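Local coordinates for protein serine protease (PDB 3WY8) that probably cleaves peptide bonds as the mature catalytic domain of a trypsin-like serine protease with activity on keratin, at residues M89-A94 against G206-S211; G114-A119 against S182-S187; Y125-Y130 against C164-G169; D151-Q156 against Y191-N196. All coordinates share one frame; numbering follows the deposited sequence.

Interaction 1. Residues M89-A94 against G206-S211; sequences MQYDTA and GTVIQS
The backbones of Y91 and I209 approach to 6.7 Å between CA atoms, where the loop leading into strand 94-98 meets the first turn of the C-terminal helix 207-218, the helix that closes the chain in the chymotrypsin-like fold. Y91 and V208 cross at about a right angle, the isopropyl group meeting the ring obliquely: V208 CG1 lies 3.6 Å from Y91 CD1, and V208 CG2 is equally close to Y91 CE1. With CG beside the backbone N (chi1 -53°), the Y91 ring is swung toward the helix, while Q90 CG sits over the centre of one ring face. Replacing Y91 by an alanine is likely to open a gap beside V208 and leave Q90 CG without the ring it rests on. Further along, I209 packs crosswise on T93, whose hydroxyl is bonded to W205 NE1 and gives a weak bond to D92 O. Between Y91 and T93, D92 turns away from the helix; its OD2 accepts bonds from H43 and S190, consistent with the aspartate of a Ser-His-Asp triad. The helix thus packs behind the loop that carries this residue. I209 CD1 ends 3.7 Å from T93 OG1, and I209 CG2 lies 3.8 Å from T93 CG2.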
loop_
_atom_site.group_PDB
_atom_site.type_symbol
_atom_site.label_atom_id
_atom_site.label_comp_id
_atom_site.label_asym_id
_atom_site.label_seq_id
_atom_site.Cartn_x
_atom_site.Cartn_y
_atom_site.Cartn_z
ATOM N N MET A 89 13.615 -5.867 2.818
ATOM C CA MET A 89 12.958 -4.579 2.542
ATOM C C MET A 89 12.922 -4.201 1.060
ATOM O O MET A 89 12.080 -3.401 0.648
ATOM C CB MET A 89 13.582 -3.436 3.363
ATOM C CG MET A 89 13.331 -3.517 4.870
ATOM S SD MET A 89 11.590 -3.492 5.351
ATOM C CE MET A 89 11.138 -1.804 4.956
ATOM N N GLN A 90 13.821 -4.775 0.257
ATOM C CA GLN A 90 13.809 -4.526 -1.185
ATOM C C GLN A 90 12.480 -4.931 -1.813
ATOM O O GLN A 90 12.050 -4.349 -2.816
ATOM C CB GLN A 90 14.953 -5.265 -1.892
ATOM C CG GLN A 90 14.856 -5.194 -3.413
ATOM C CD GLN A 90 16.155 -5.494 -4.128
ATOM O OE1 GLN A 90 17.181 -5.777 -3.505
ATOM N NE2 GLN A 90 16.117 -5.430 -5.456
ATOM N N TYR A 91 11.840 -5.931 -1.212
ATOM C CA TYR A 91 10.632 -6.518 -1.769
ATOM C C TYR A 91 9.424 -6.342 -0.844
ATOM O O TYR A 91 8.568 -7.223 -0.751
ATOM C CB TYR A 91 10.880 -8.000 -2.094
ATOM C CG TYR A 91 12.099 -8.239 -2.964
ATOM C CD1 TYR A 91 12.052 -8.019 -4.339
ATOM C CD2 TYR A 91 13.302 -8.678 -2.407
ATOM C CE1 TYR A 91 13.174 -8.235 -5.144
ATOM C CE2 TYR A 91 14.426 -8.907 -3.206
ATOM C CZ TYR A 91 14.353 -8.682 -4.569
ATOM O OH TYR A 91 15.459 -8.904 -5.364
ATOM N N ASP A 92 9.351 -5.186 -0.181
ATOM C CA ASP A 92 8.258 -4.889 0.748
ATOM C C ASP A 92 7.006 -4.413 0.006
ATOM O O ASP A 92 6.621 -3.246 0.081
ATOM C CB ASP A 92 8.708 -3.865 1.806
ATOM C CG ASP A 92 7.699 -3.699 2.938
ATOM O OD1 ASP A 92 6.821 -4.574 3.099
ATOM O OD2 ASP A 92 7.796 -2.685 3.672
ATOM N N THR A 93 6.388 -5.332 -0.727
ATOM C CA THR A 93 5.093 -5.103 -1.347
ATOM C C THR A 93 4.363 -6.430 -1.345
ATOM O O THR A 93 4.982 -7.487 -1.473
ATOM C CB THR A 93 5.216 -4.562 -2.792
ATOM O OG1 THR A 93 5.817 -3.264 -2.766
ATOM C CG2 THR A 93 3.849 -4.444 -3.465
ATOM N N ALA A 94 3.048 -6.366 -1.180
ATOM C CA ALA A 94 2.221 -7.557 -1.195
ATOM C C ALA A 94 0.822 -7.223 -1.686
ATOM O O ALA A 94 0.454 -6.054 -1.811
ATOM C CB ALA A 94 2.178 -8.186 0.192
ATOM N N GLY A 206 9.635 -4.195 -9.493
ATOM C CA GLY A 206 10.325 -4.950 -10.526
ATOM C C GLY A 206 9.719 -6.313 -10.773
ATOM O O GLY A 206 8.550 -6.541 -10.488
ATOM N N THR A 207 10.525 -7.225 -11.309
ATOM C CA THR A 207 10.022 -8.533 -11.733
ATOM C C THR A 207 9.536 -9.419 -10.583
ATOM O O THR A 207 8.591 -10.183 -10.760
ATOM C CB THR A 207 11.072 -9.302 -12.561
ATOM O OG1 THR A 207 12.327 -9.285 -11.868
ATOM C CG2 THR A 207 11.235 -8.659 -13.938
ATOM N N VAL A 208 10.184 -9.323 -9.423
ATOM C CA VAL A 208 9.799 -10.138 -8.262
ATOM C C VAL A 208 8.406 -9.732 -7.768
ATOM O O VAL A 208 7.520 -10.577 -7.597
ATOM C CB VAL A 208 10.850 -10.053 -7.128
ATOM C CG1 VAL A 208 10.365 -10.772 -5.872
ATOM C CG2 VAL A 208 12.196 -10.639 -7.595
ATOM N N ILE A 209 8.212 -8.429 -7.570
ATOM C CA ILE A 209 6.920 -7.909 -7.132
ATOM C C ILE A 209 5.845 -8.130 -8.214
ATOM O O ILE A 209 4.697 -8.461 -7.899
ATOM C CB ILE A 209 7.048 -6.432 -6.663
ATOM C CG1 ILE A 209 7.886 -6.386 -5.376
ATOM C CG2 ILE A 209 5.676 -5.795 -6.459
ATOM C CD1 ILE A 209 8.329 -4.980 -4.919
ATOM N N GLN A 210 6.235 -7.986 -9.481
ATOM C CA GLN A 210 5.337 -8.269 -10.603
ATOM C C GLN A 210 4.820 -9.707 -10.563
ATOM O O GLN A 210 3.633 -9.950 -10.768
ATOM C CB GLN A 210 6.036 -8.009 -11.937
ATOM C CG GLN A 210 5.142 -8.223 -13.147
ATOM C CD GLN A 210 5.848 -7.923 -14.447
ATOM O OE1 GLN A 210 7.054 -8.123 -14.573
ATOM N NE2 GLN A 210 5.096 -7.434 -15.427
ATOM N N SER A 211 5.719 -10.655 -10.303
ATOM C CA SER A 211 5.339 -12.067 -10.209
ATOM C C SER A 211 4.336 -12.325 -9.081
ATOM O O SER A 211 3.410 -13.133 -9.233
ATOM C CB SER A 211 6.577 -12.951 -10.051
ATOM O OG SER A 211 7.301 -13.013 -11.269
#

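Interaction 2. Residues G114-A119 against S182-S187; sequences GVQFNA and SGYQNS
Two backbone bonds tie G114-Q116 to Q185: Q185 N donates to G114 O at 2.9 Å, and Q185 O receives Q116 N at 3.0 Å. One residue thus answers both sides of V115, the pattern of a single parallel-type bridge. Further along, Q116 O is served by a side chain instead. N186 holds CG opposite its own N (chi1 -176°), which carries ND2 to 2.8 Å from Q116 O; the donor stands well above that carbonyl plane, although the oxygen lies in the amide plane of N186. ND2 also donates to a water, 3.0 Å away, that accepts from A119 N, and N186 OD1 is bonded to Y125 OH. A leucine in place of N186 would probably leave Q116 O, this water and Y125 OH each short of a partner. A second water links G114 N to G183 O. Q185 OE1 meets S39 and N28, while NE2 donates to S187 O. The bend of Q116 at chi2 (-69°) lays NE2 3.5 Å above one face of the Y184 ring, the amide steeply inclined to it. Residues 114-119 belong to the linker between the two barrels of the chymotrypsin-like fold, here bound to a strand of the second.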
loop_
_atom_site.group_PDB
_atom_site.type_symbol
_atom_site.label_atom_id
_atom_site.label_comp_id
_atom_site.label_asym_id
_atom_site.label_seq_id
_atom_site.Cartn_x
_atom_site.Cartn_y
_atom_site.Cartn_z
ATOM N N GLY A 114 -4.732 1.097 -12.451
ATOM C CA GLY A 114 -3.771 0.365 -13.266
ATOM C C GLY A 114 -2.444 0.278 -12.534
ATOM O O GLY A 114 -2.160 1.094 -11.646
ATOM N N VAL A 115 -1.643 -0.720 -12.893
ATOM C CA VAL A 115 -0.321 -0.912 -12.292
ATOM C C VAL A 115 0.790 -0.885 -13.336
ATOM O O VAL A 115 0.555 -1.182 -14.512
ATOM C CB VAL A 115 -0.232 -2.226 -11.456
ATOM C CG1 VAL A 115 -1.060 -2.110 -10.187
ATOM C CG2 VAL A 115 -0.659 -3.447 -12.277
ATOM N N GLN A 116 1.993 -0.518 -12.897
ATOM C CA GLN A 116 3.186 -0.549 -13.735
ATOM C C GLN A 116 4.321 -1.258 -13.015
ATOM O O GLN A 116 4.519 -1.065 -11.810
ATOM C CB GLN A 116 3.643 0.864 -14.111
ATOM C CG GLN A 116 2.697 1.635 -15.021
ATOM C CD GLN A 116 2.612 1.077 -16.434
ATOM O OE1 GLN A 116 3.513 0.371 -16.900
ATOM N NE2 GLN A 116 1.528 1.408 -17.130
ATOM N N PHE A 117 5.054 -2.078 -13.766
ATOM C CA PHE A 117 6.255 -2.743 -13.270
ATOM C C PHE A 117 7.406 -2.490 -14.230
ATOM O O PHE A 117 7.182 -2.152 -15.399
ATOM C CB PHE A 117 6.015 -4.251 -13.105
ATOM C CG PHE A 117 4.855 -4.574 -12.212
ATOM C CD1 PHE A 117 5.015 -4.609 -10.831
ATOM C CD2 PHE A 117 3.595 -4.818 -12.753
ATOM C CE1 PHE A 117 3.929 -4.898 -9.994
ATOM C CE2 PHE A 117 2.511 -5.102 -11.933
ATOM C CZ PHE A 117 2.674 -5.140 -10.553
ATOM N N ASN A 118 8.630 -2.634 -13.723
ATOM C CA ASN A 118 9.847 -2.491 -14.525
ATOM C C ASN A 118 9.931 -1.145 -15.236
ATOM O O ASN A 118 10.367 -1.058 -16.385
ATOM C CB ASN A 118 9.974 -3.662 -15.508
ATOM C CG ASN A 118 9.673 -4.984 -14.851
ATOM O OD1 ASN A 118 10.342 -5.373 -13.891
ATOM N ND2 ASN A 118 8.634 -5.666 -15.331
ATOM N N ALA A 119 9.501 -0.100 -14.528
ATOM C CA ALA A 119 9.530 1.264 -15.041
ATOM C C ALA A 119 10.856 1.936 -14.693
ATOM O O ALA A 119 11.705 1.352 -14.014
ATOM C CB ALA A 119 8.359 2.063 -14.481
ATOM N N SER A 182 -5.653 9.216 -9.907
ATOM C CA SER A 182 -6.235 8.510 -11.048
ATOM C C SER A 182 -5.182 7.803 -11.910
ATOM O O SER A 182 -5.527 7.119 -12.874
ATOM C CB SER A 182 -7.057 9.476 -11.907
ATOM O OG SER A 182 -6.212 10.430 -12.527
ATOM N N GLY A 183 -3.909 7.946 -11.547
ATOM C CA GLY A 183 -2.808 7.414 -12.354
ATOM C C GLY A 183 -2.486 5.950 -12.108
ATOM O O GLY A 183 -3.252 5.222 -11.472
ATOM N N TYR A 184 -1.342 5.518 -12.633
ATOM C CA TYR A 184 -0.865 4.154 -12.446
ATOM C C TYR A 184 -0.091 4.027 -11.144
ATOM O O TYR A 184 0.751 4.872 -10.834
ATOM C CB TYR A 184 0.049 3.748 -13.596
ATOM C CG TYR A 184 -0.668 3.547 -14.905
ATOM C CD1 TYR A 184 -1.242 2.317 -15.221
ATOM C CD2 TYR A 184 -0.774 4.585 -15.824
ATOM C CE1 TYR A 184 -1.906 2.123 -16.426
ATOM C CE2 TYR A 184 -1.435 4.403 -17.035
ATOM C CZ TYR A 184 -1.998 3.171 -17.324
ATOM O OH TYR A 184 -2.649 2.985 -18.520
ATOM N N GLN A 185 -0.365 2.963 -10.392
ATOM C CA GLN A 185 0.411 2.676 -9.187
ATOM C C GLN A 185 1.745 2.023 -9.545
ATOM O O GLN A 185 1.800 1.143 -10.400
ATOM C CB GLN A 185 -0.366 1.792 -8.212
ATOM C CG GLN A 185 0.420 1.540 -6.917
ATOM C CD GLN A 185 -0.389 0.883 -5.814
ATOM O OE1 GLN A 185 -1.560 0.545 -5.988
ATOM N NE2 GLN A 185 0.248 0.699 -4.659
ATOM N N ASN A 186 2.815 2.450 -8.879
ATOM C CA ASN A 186 4.152 1.950 -9.190
ATOM C C ASN A 186 5.054 1.769 -7.959
ATOM O O ASN A 186 6.229 1.447 -8.096
ATOM C CB ASN A 186 4.803 2.851 -10.254
ATOM C CG ASN A 186 6.166 2.351 -10.718
ATOM O OD1 ASN A 186 7.146 3.095 -10.667
ATOM N ND2 ASN A 186 6.237 1.096 -11.174
ATOM N N SER A 187 4.491 1.977 -6.764
ATOM C CA SER A 187 5.148 1.620 -5.496
ATOM C C SER A 187 4.157 1.725 -4.338
ATOM O O SER A 187 2.973 2.004 -4.553
ATOM C CB SER A 187 6.391 2.483 -5.233
ATOM O OG SER A 187 7.159 1.942 -4.166
HETATM O O HOH W 1 -5.263 3.696 -13.434
HETATM O O HOH W 2 8.927 0.012 -11.750
#

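Interaction 3. Residues Y125-Y130 against C164-G169; sequences YKSFGY and CNMTGG
M166 lays the end of its thioether along the backbone of S127-G129, with SD 3.7 Å from G129 N and CE 3.9 Å from F128 C. The chain folds at its last torsion (chi3 -66°), which turns the methyl along the strand toward S127, where CE comes 3.5 Å from OG and 3.8 Å from the carbonyl O of the same residue. The S127 hydroxyl has its polar partner elsewhere, in N189, so the methyl is an apolar neighbour to a group already bonded. At the other end of the contact the two segments meet through backbone alone. Y130 O and G169 O, both acceptors, stand 3.3 Å apart; S26 OG, bonded to G169 O and to Y130 N, joins the two residues. G169 has backbone angles (phi 109°) that demand glycine, and any CB would collide with Y130 O. It stands two residues before S171 of the likely triad, in a Gly-Ser-Ser-Gly-Gly-Pro sequence, a place consistent with the oxyanion-hole glycine of this family. Buried throughout, the contact sets the loop between strands 160-163 and 174-177 against strand 124-129, which pairs with 142-150 and 174-177; the C144-C164 disulfide ties the loop's start to strand 142-150.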
loop_
_atom_site.group_PDB
_atom_site.type_symbol
_atom_site.label_atom_id
_atom_site.label_comp_id
_atom_site.label_asym_id
_atom_site.label_seq_id
_atom_site.Cartn_x
_atom_site.Cartn_y
_atom_site.Cartn_z
ATOM N N TYR A 125 6.056 11.294 -8.366
ATOM C CA TYR A 125 4.967 10.535 -7.761
ATOM C C TYR A 125 4.068 11.385 -6.881
ATOM O O TYR A 125 4.480 12.427 -6.374
ATOM C CB TYR A 125 5.529 9.422 -6.872
ATOM C CG TYR A 125 6.228 8.314 -7.613
ATOM C CD1 TYR A 125 5.507 7.239 -8.119
ATOM C CD2 TYR A 125 7.612 8.334 -7.788
ATOM C CE1 TYR A 125 6.148 6.207 -8.798
ATOM C CE2 TYR A 125 8.262 7.311 -8.467
ATOM C CZ TYR A 125 7.520 6.251 -8.963
ATOM O OH TYR A 125 8.157 5.238 -9.631
ATOM N N LYS A 126 2.839 10.916 -6.705
ATOM C CA LYS A 126 1.986 11.375 -5.618
ATOM C C LYS A 126 1.588 10.142 -4.809
ATOM O O LYS A 126 1.028 9.192 -5.355
ATOM C CB LYS A 126 0.759 12.122 -6.145
ATOM C CG LYS A 126 -0.070 12.784 -5.033
ATOM C CD LYS A 126 -1.188 13.653 -5.593
ATOM C CE LYS A 126 -1.970 14.315 -4.467
ATOM N NZ LYS A 126 -2.988 15.299 -4.944
ATOM N N SER A 127 1.921 10.158 -3.521
ATOM C CA SER A 127 1.658 9.040 -2.619
ATOM C C SER A 127 0.527 9.374 -1.662
ATOM O O SER A 127 0.420 10.503 -1.193
ATOM C CB SER A 127 2.917 8.690 -1.825
ATOM O OG SER A 127 2.606 7.894 -0.684
ATOM N N PHE A 128 -0.302 8.380 -1.374
ATOM C CA PHE A 128 -1.454 8.549 -0.496
ATOM C C PHE A 128 -1.390 7.606 0.690
ATOM O O PHE A 128 -0.776 6.550 0.611
ATOM C CB PHE A 128 -2.736 8.272 -1.274
ATOM C CG PHE A 128 -3.051 9.306 -2.313
ATOM C CD1 PHE A 128 -4.032 10.268 -2.072
ATOM C CD2 PHE A 128 -2.388 9.311 -3.539
ATOM C CE1 PHE A 128 -4.345 11.228 -3.039
ATOM C CE2 PHE A 128 -2.686 10.271 -4.511
ATOM C CZ PHE A 128 -3.665 11.231 -4.256
ATOM N N GLY A 129 -2.034 7.981 1.788
ATOM C CA GLY A 129 -2.139 7.082 2.930
ATOM C C GLY A 129 -3.003 7.616 4.050
ATOM O O GLY A 129 -3.493 8.747 3.987
ATOM N N TYR A 130 -3.177 6.778 5.067
ATOM C CA TYR A 130 -3.878 7.133 6.290
ATOM C C TYR A 130 -2.883 7.156 7.457
ATOM O O TYR A 130 -2.872 6.236 8.283
ATOM C CB TYR A 130 -4.999 6.126 6.561
ATOM C CG TYR A 130 -6.205 6.303 5.680
ATOM C CD1 TYR A 130 -7.261 7.118 6.078
ATOM C CD2 TYR A 130 -6.295 5.656 4.443
ATOM C CE1 TYR A 130 -8.377 7.289 5.260
ATOM C CE2 TYR A 130 -7.409 5.817 3.623
ATOM C CZ TYR A 130 -8.442 6.635 4.039
ATOM O OH TYR A 130 -9.548 6.802 3.237
ATOM N N CYS A 164 8.143 13.752 2.215
ATOM C CA CYS A 164 6.857 13.309 2.747
ATOM C C CYS A 164 6.834 13.406 4.263
ATOM O O CYS A 164 7.820 13.062 4.921
ATOM C CB CYS A 164 6.599 11.854 2.333
ATOM S SG CYS A 164 4.935 11.237 2.687
ATOM N N ASN A 165 5.705 13.855 4.811
ATOM C CA ASN A 165 5.532 13.961 6.263
ATOM C C ASN A 165 4.616 12.890 6.859
ATOM O O ASN A 165 4.331 12.913 8.061
ATOM C CB ASN A 165 5.027 15.365 6.651
ATOM C CG ASN A 165 3.587 15.633 6.204
ATOM O OD1 ASN A 165 3.044 14.944 5.342
ATOM N ND2 ASN A 165 2.969 16.658 6.794
ATOM N N MET A 166 4.149 11.961 6.024
ATOM C CA MET A 166 3.220 10.932 6.487
ATOM C C MET A 166 3.895 9.951 7.443
ATOM O O MET A 166 5.057 9.585 7.264
ATOM C CB MET A 166 2.573 10.200 5.310
ATOM C CG MET A 166 1.594 11.075 4.535
ATOM S SD MET A 166 0.461 10.141 3.492
ATOM C CE MET A 166 1.600 9.452 2.285
ATOM N N THR A 167 3.151 9.542 8.462
ATOM C CA THR A 167 3.700 8.770 9.570
ATOM C C THR A 167 3.133 7.352 9.586
ATOM O O THR A 167 2.339 6.986 8.714
ATOM C CB THR A 167 3.382 9.451 10.907
ATOM O OG1 THR A 167 1.963 9.613 11.024
ATOM C CG2 THR A 167 4.063 10.820 10.997
ATOM N N GLY A 168 3.536 6.566 10.585
ATOM C CA GLY A 168 3.038 5.196 10.771
ATOM C C GLY A 168 1.545 5.055 10.530
ATOM O O GLY A 168 0.749 5.842 11.041
ATOM N N GLY A 169 1.170 4.040 9.757
ATOM C CA GLY A 169 -0.216 3.859 9.327
ATOM C C GLY A 169 -0.366 4.151 7.846
ATOM O O GLY A 169 -1.251 3.607 7.181
#

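Interaction 4. Residues D151-Q156 against Y191-N196; sequences DPYNPQ and YGYGSN
An Asx turn at D151 forms one half of this surface contact; the other is the Y191-Y193 segment, which follows S190 and, as in chymotrypsin-like proteases generally, probably runs beside the substrate cleft. D151 OD2 receives both tyrosine hydroxyls: Y193 OH donates at 2.6 Å onto the syn lone pair, and Y191 OH at 2.7 Å onto the anti one. The carboxylate lies at the edge of both rings but is turned differently to each, nearly perpendicular to the plane of Y193 (82°) and inclined by only 34° to that of Y191. D151 OD1 serves its own loop, taking Y153 N and N154 N from the same face, each at 2.9 Å. N154 completes the cluster: with CG beside its backbone N (chi1 -67°), its ND2 gives Y193 OH a bond of 2.7 Å, and the hydroxyl lies close to the amide plane. Q156 NE2 in turn donates to N154 OD1. Y191 OH has a second partner in T159, and its ring stacks on Y201. The ring of Y153 adds a looser apolar touch to that of Y193, its CD2 lying 4.3 Å from Y193 CE2. Four donors therefore share one buried carboxylate, which would be expected to favour its ionised form, and Y193 OH, donating to D151 while accepting from N154, is fixed in its rotation.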
loop_
_atom_site.group_PDB
_atom_site.type_symbol
_atom_site.label_atom_id
_atom_site.label_comp_id
_atom_site.label_asym_id
_atom_site.label_seq_id
_atom_site.Cartn_x
_atom_site.Cartn_y
_atom_site.Cartn_z
ATOM N N ASP A 151 17.927 5.990 -1.963
ATOM C CA ASP A 151 18.276 6.047 -0.546
ATOM C C ASP A 151 19.785 6.301 -0.451
ATOM O O ASP A 151 20.580 5.455 -0.863
ATOM C CB ASP A 151 17.891 4.727 0.142
ATOM C CG ASP A 151 18.087 4.760 1.650
ATOM O OD1 ASP A 151 19.004 5.456 2.139
ATOM O OD2 ASP A 151 17.326 4.066 2.355
ATOM N N PRO A 152 20.183 7.470 0.092
ATOM C CA PRO A 152 21.596 7.855 0.128
ATOM C C PRO A 152 22.423 7.031 1.106
ATOM O O PRO A 152 23.653 7.050 1.035
ATOM C CB PRO A 152 21.554 9.308 0.625
ATOM C CG PRO A 152 20.140 9.742 0.522
ATOM C CD PRO A 152 19.330 8.504 0.700
ATOM N N TYR A 153 21.750 6.318 2.004
ATOM C CA TYR A 153 22.415 5.681 3.138
ATOM C C TYR A 153 22.382 4.170 3.034
ATOM O O TYR A 153 23.417 3.510 3.169
ATOM C CB TYR A 153 21.776 6.148 4.445
ATOM C CG TYR A 153 21.510 7.633 4.455
ATOM C CD1 TYR A 153 22.558 8.546 4.601
ATOM C CD2 TYR A 153 20.220 8.128 4.280
ATOM C CE1 TYR A 153 22.323 9.910 4.591
ATOM C CE2 TYR A 153 19.975 9.492 4.265
ATOM C CZ TYR A 153 21.031 10.376 4.429
ATOM O OH TYR A 153 20.793 11.725 4.411
ATOM N N ASN A 154 21.194 3.633 2.774
ATOM C CA ASN A 154 21.010 2.201 2.571
ATOM C C ASN A 154 20.505 1.898 1.148
ATOM O O ASN A 154 19.361 1.467 0.983
ATOM C CB ASN A 154 20.037 1.635 3.622
ATOM C CG ASN A 154 20.603 1.673 5.044
ATOM O OD1 ASN A 154 21.656 1.105 5.320
ATOM N ND2 ASN A 154 19.886 2.324 5.954
ATOM N N PRO A 155 21.359 2.106 0.116
ATOM C CA PRO A 155 20.917 1.902 -1.268
ATOM C C PRO A 155 20.826 0.428 -1.663
ATOM O O PRO A 155 20.478 0.118 -2.811
ATOM C CB PRO A 155 22.004 2.604 -2.088
ATOM C CG PRO A 155 23.222 2.499 -1.263
ATOM C CD PRO A 155 22.786 2.487 0.177
ATOM N N GLN A 156 21.124 -0.462 -0.714
ATOM C CA GLN A 156 21.144 -1.907 -0.960
ATOM C C GLN A 156 19.766 -2.497 -1.255
ATOM O O GLN A 156 19.664 -3.631 -1.718
ATOM C CB GLN A 156 21.817 -2.668 0.202
ATOM C CG GLN A 156 21.098 -2.609 1.565
ATOM C CD GLN A 156 21.568 -1.452 2.439
ATOM O OE1 GLN A 156 22.176 -0.500 1.955
ATOM N NE2 GLN A 156 21.284 -1.536 3.741
ATOM N N TYR A 191 8.977 2.584 4.250
ATOM C CA TYR A 191 9.727 2.981 5.432
ATOM C C TYR A 191 10.186 4.429 5.408
ATOM O O TYR A 191 10.247 5.066 4.354
ATOM C CB TYR A 191 10.933 2.046 5.668
ATOM C CG TYR A 191 12.070 2.185 4.668
ATOM C CD1 TYR A 191 13.119 3.083 4.888
ATOM C CD2 TYR A 191 12.104 1.403 3.513
ATOM C CE1 TYR A 191 14.169 3.206 3.971
ATOM C CE2 TYR A 191 13.151 1.513 2.595
ATOM C CZ TYR A 191 14.174 2.416 2.831
ATOM O OH TYR A 191 15.203 2.536 1.930
ATOM N N GLY A 192 10.509 4.927 6.596
ATOM C CA GLY A 192 11.205 6.193 6.750
ATOM C C GLY A 192 12.283 6.018 7.799
ATOM O O GLY A 192 12.339 4.991 8.480
ATOM N N TYR A 193 13.144 7.018 7.927
ATOM C CA TYR A 193 14.178 7.011 8.954
ATOM C C TYR A 193 13.734 7.763 10.204
ATOM O O TYR A 193 13.909 8.978 10.312
ATOM C CB TYR A 193 15.477 7.568 8.382
ATOM C CG TYR A 193 16.129 6.597 7.437
ATOM C CD1 TYR A 193 16.771 5.457 7.922
ATOM C CD2 TYR A 193 16.081 6.791 6.058
ATOM C CE1 TYR A 193 17.358 4.547 7.070
ATOM C CE2 TYR A 193 16.673 5.884 5.191
ATOM C CZ TYR A 193 17.304 4.763 5.705
ATOM O OH TYR A 193 17.894 3.856 4.864
ATOM N N GLY A 194 13.153 7.027 11.146
ATOM C CA GLY A 194 12.566 7.624 12.343
ATOM C C GLY A 194 11.072 7.844 12.194
ATOM O O GLY A 194 10.543 7.828 11.079
ATOM N N SER A 195 10.402 8.064 13.324
ATOM C CA SER A 195 8.939 8.129 13.383
ATOM C C SER A 195 8.331 9.275 12.586
ATOM O O SER A 195 7.232 9.136 12.045
ATOM C CB SER A 195 8.467 8.210 14.836
ATOM O OG SER A 195 8.799 7.030 15.534
ATOM N N ASN A 196 9.034 10.407 12.544
ATOM C CA ASN A 196 8.591 11.577 11.789
ATOM C C ASN A 196 9.615 12.024 10.765
ATOM O O ASN A 196 9.908 13.214 10.645
ATOM C CB ASN A 196 8.235 12.739 12.718
ATOM C CG ASN A 196 6.910 12.543 13.384
ATOM O OD1 ASN A 196 5.884 13.031 12.906
ATOM N ND2 ASN A 196 6.907 11.789 14.472
#

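In the fold
Interaction 3 is fully buried, interaction 4 lies at the surface, and 1 and 2 are partly buried. Chemistry varies accordingly: 1 rests on apolar side chains, 3 on a thioether laid against strand backbone and a close backbone approach, 2 on backbone pairing, an amide and waters, 4 on a carboxylate shared by hydroxyls and backbone amides. Interactions 2 and 3 reach the same sheet and are joined by the Y125-N186 bond. Interactions 1 and 2 meet through Q210 and N118, while M89 packs on Y191 between 1 and 4. T167 touches the 191-196 loop, linking 3 with 4. Interactions 1, 3 and 4 lie around the probable catalytic triad; 2 lies where the inter-barrel linker meets a strand of the second barrel.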